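Local coordinates for protein titin (Homo sapiens, PDB 3LCY) that probably acts as a giant elastic and scaffolding filament of the muscle sarcomere, this fragment being two linked immunoglobulin domains from its A-band part, at residues Tyr175-Ser180 and Val186-Asp191. Sequence-based numbering, arbitrary orientation.
Sequences YKVQLS and VDAILD
V177 CG1 lies 3.8 Å from L190 CD1 and 4.0 Å from A188 CB. It bridges two side chains of the facing strand. Its chi1 of 51° sets CG1 between the backbone N and the carbonyl carbon. On the same face, L179 CB meets V186 CG1 at 4.0 Å. The Y175 ring leads away from the pair, with L190 O in plane at its edge; its hydroxyl bonds to H171 O. Six backbone hydrogen bonds join the antiparallel strands, two each for Y175–L190, V177–A188 and L179–V186. The L179 N to V186 O bond is nearly straight, at 178°. Four of these carbonyls also receive a CA-H, as A188 O does from K176 CA (3.3 Å).

The other face is mixed but largely polar, carrying K176, Q178, D187 and the exposed I189. D187 CB touches K176 CG at 4.0 Å and Q178 CG at 4.1 Å. A water donates to D187 OD2 at 2.7 Å and weakly accepts from Q178 NE2. K176 NZ stays 5.1 Å from D187 OD2, too far for direct contact, so any attraction is probably weak; K176 also makes a cation-pi contact with F138.

This is the F–G hairpin of an I-set immunoglobulin domain. Strand 134-139 flanks it beside 173-180, and strand 112-116 runs parallel beside 185-195. The apolar face packs on strands 121-130 and 158-163, and on F103 of strand 88-103.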
loop_
_atom_site.group_PDB
_atom_site.type_symbol
_atom_site.label_atom_id
_atom_site.label_comp_id
_atom_site.label_asym_id
_atom_site.label_seq_id
_atom_site.Cartn_x
_atom_site.Cartn_y
_atom_site.Cartn_z
ATOM N N TYR A 175 3.685 -2.642 26.196
ATOM C CA TYR A 175 4.127 -3.199 24.924
ATOM C C TYR A 175 4.543 -2.074 23.988
ATOM O O TYR A 175 3.923 -1.011 23.976
ATOM C CB TYR A 175 3.006 -4.008 24.271
ATOM C CG TYR A 175 2.744 -5.352 24.907
ATOM C CD1 TYR A 175 2.109 -5.449 26.136
ATOM C CD2 TYR A 175 3.119 -6.528 24.268
ATOM C CE1 TYR A 175 1.862 -6.679 26.718
ATOM C CE2 TYR A 175 2.877 -7.762 24.841
ATOM C CZ TYR A 175 2.246 -7.831 26.066
ATOM O OH TYR A 175 2.003 -9.057 26.640
ATOM N N LYS A 176 5.593 -2.301 23.205
ATOM C CA LYS A 176 6.007 -1.320 22.208
ATOM C C LYS A 176 5.954 -1.897 20.800
ATOM O O LYS A 176 6.558 -2.934 20.520
ATOM C CB LYS A 176 7.418 -0.791 22.486
ATOM C CG LYS A 176 7.871 0.249 21.463
ATOM C CD LYS A 176 9.384 0.306 21.313
ATOM C CE LYS A 176 10.049 0.950 22.515
ATOM N NZ LYS A 176 11.521 1.092 22.312
ATOM N N VAL A 177 5.227 -1.222 19.918
ATOM C CA VAL A 177 5.222 -1.577 18.507
ATOM C C VAL A 177 6.080 -0.577 17.741
ATOM O O VAL A 177 5.880 0.635 17.845
ATOM C CB VAL A 177 3.795 -1.605 17.931
ATOM C CG1 VAL A 177 3.064 -0.312 18.257
ATOM C CG2 VAL A 177 3.840 -1.843 16.431
ATOM N N GLN A 178 7.048 -1.082 16.991
ATOM C CA GLN A 178 7.956 -0.232 16.244
ATOM C C GLN A 178 7.914 -0.437 14.741
ATOM O O GLN A 178 7.934 -1.557 14.259
ATOM C CB GLN A 178 9.374 -0.463 16.751
ATOM C CG GLN A 178 10.320 0.680 16.509
ATOM C CD GLN A 178 11.555 0.573 17.356
ATOM O OE1 GLN A 178 12.300 -0.395 17.264
ATOM N NE2 GLN A 178 11.780 1.567 18.196
ATOM N N LEU A 179 7.863 0.667 14.011
ATOM C CA LEU A 179 7.836 0.635 12.562
ATOM C C LEU A 179 9.021 1.417 12.022
ATOM O O LEU A 179 9.245 2.548 12.416
ATOM C CB LEU A 179 6.537 1.245 12.045
ATOM C CG LEU A 179 5.264 0.410 12.165
ATOM C CD1 LEU A 179 5.238 -0.334 13.468
ATOM C CD2 LEU A 179 4.049 1.294 12.057
ATOM N N SER A 180 9.783 0.822 11.116
ATOM C CA SER A 180 10.921 1.537 10.556
ATOM C C SER A 180 11.265 1.271 9.098
ATOM O O SER A 180 11.214 0.143 8.637
ATOM C CB SER A 180 12.188 1.222 11.366
ATOM O OG SER A 180 12.043 1.514 12.735
ATOM N N VAL A 186 9.129 5.065 13.944
ATOM C CA VAL A 186 8.104 5.529 14.869
ATOM C C VAL A 186 7.702 4.377 15.781
ATOM O O VAL A 186 7.849 3.209 15.418
ATOM C CB VAL A 186 6.859 6.064 14.131
ATOM C CG1 VAL A 186 6.057 4.914 13.543
ATOM C CG2 VAL A 186 5.995 6.891 15.077
ATOM N N ASP A 187 7.211 4.702 16.972
ATOM C CA ASP A 187 6.797 3.672 17.913
ATOM C C ASP A 187 5.649 4.142 18.798
ATOM O O ASP A 187 5.414 5.341 18.951
ATOM C CB ASP A 187 7.977 3.216 18.777
ATOM C CG ASP A 187 8.404 4.263 19.785
ATOM O OD1 ASP A 187 7.683 4.453 20.786
ATOM O OD2 ASP A 187 9.467 4.887 19.585
ATOM N N ALA A 188 4.935 3.182 19.373
ATOM C CA ALA A 188 3.835 3.480 20.277
ATOM C C ALA A 188 3.831 2.485 21.428
ATOM O O ALA A 188 4.184 1.320 21.252
ATOM C CB ALA A 188 2.511 3.442 19.534
ATOM N N ILE A 189 3.441 2.948 22.609
ATOM C CA ILE A 189 3.404 2.086 23.783
ATOM C C ILE A 189 1.973 1.762 24.202
ATOM O O ILE A 189 1.164 2.658 24.446
ATOM C CB ILE A 189 4.171 2.705 24.965
ATOM C CG1 ILE A 189 5.675 2.691 24.681
ATOM C CG2 ILE A 189 3.867 1.953 26.250
ATOM C CD1 ILE A 189 6.521 3.232 25.814
ATOM N N LEU A 190 1.671 0.471 24.277
ATOM C CA LEU A 190 0.340 0.009 24.648
ATOM C C LEU A 190 0.371 -0.634 26.027
ATOM O O LEU A 190 1.111 -1.590 26.259
ATOM C CB LEU A 190 -0.191 -0.996 23.621
ATOM C CG LEU A 190 -0.345 -0.561 22.160
ATOM C CD1 LEU A 190 1.000 -0.306 21.505
ATOM C CD2 LEU A 190 -1.110 -1.619 21.386
ATOM N N ASP A 191 -0.435 -0.107 26.942
ATOM C CA ASP A 191 -0.512 -0.652 28.289
ATOM C C ASP A 191 -1.570 -1.748 28.352
ATOM O O ASP A 191 -2.761 -1.481 28.205
ATOM C CB ASP A 191 -0.835 0.450 29.298
ATOM C CG ASP A 191 -0.488 0.056 30.716
ATOM O OD1 ASP A 191 0.468 -0.730 30.897
ATOM O OD2 ASP A 191 -1.165 0.533 31.650
HETATM O O HOH W 1 11.165 4.912 17.491
#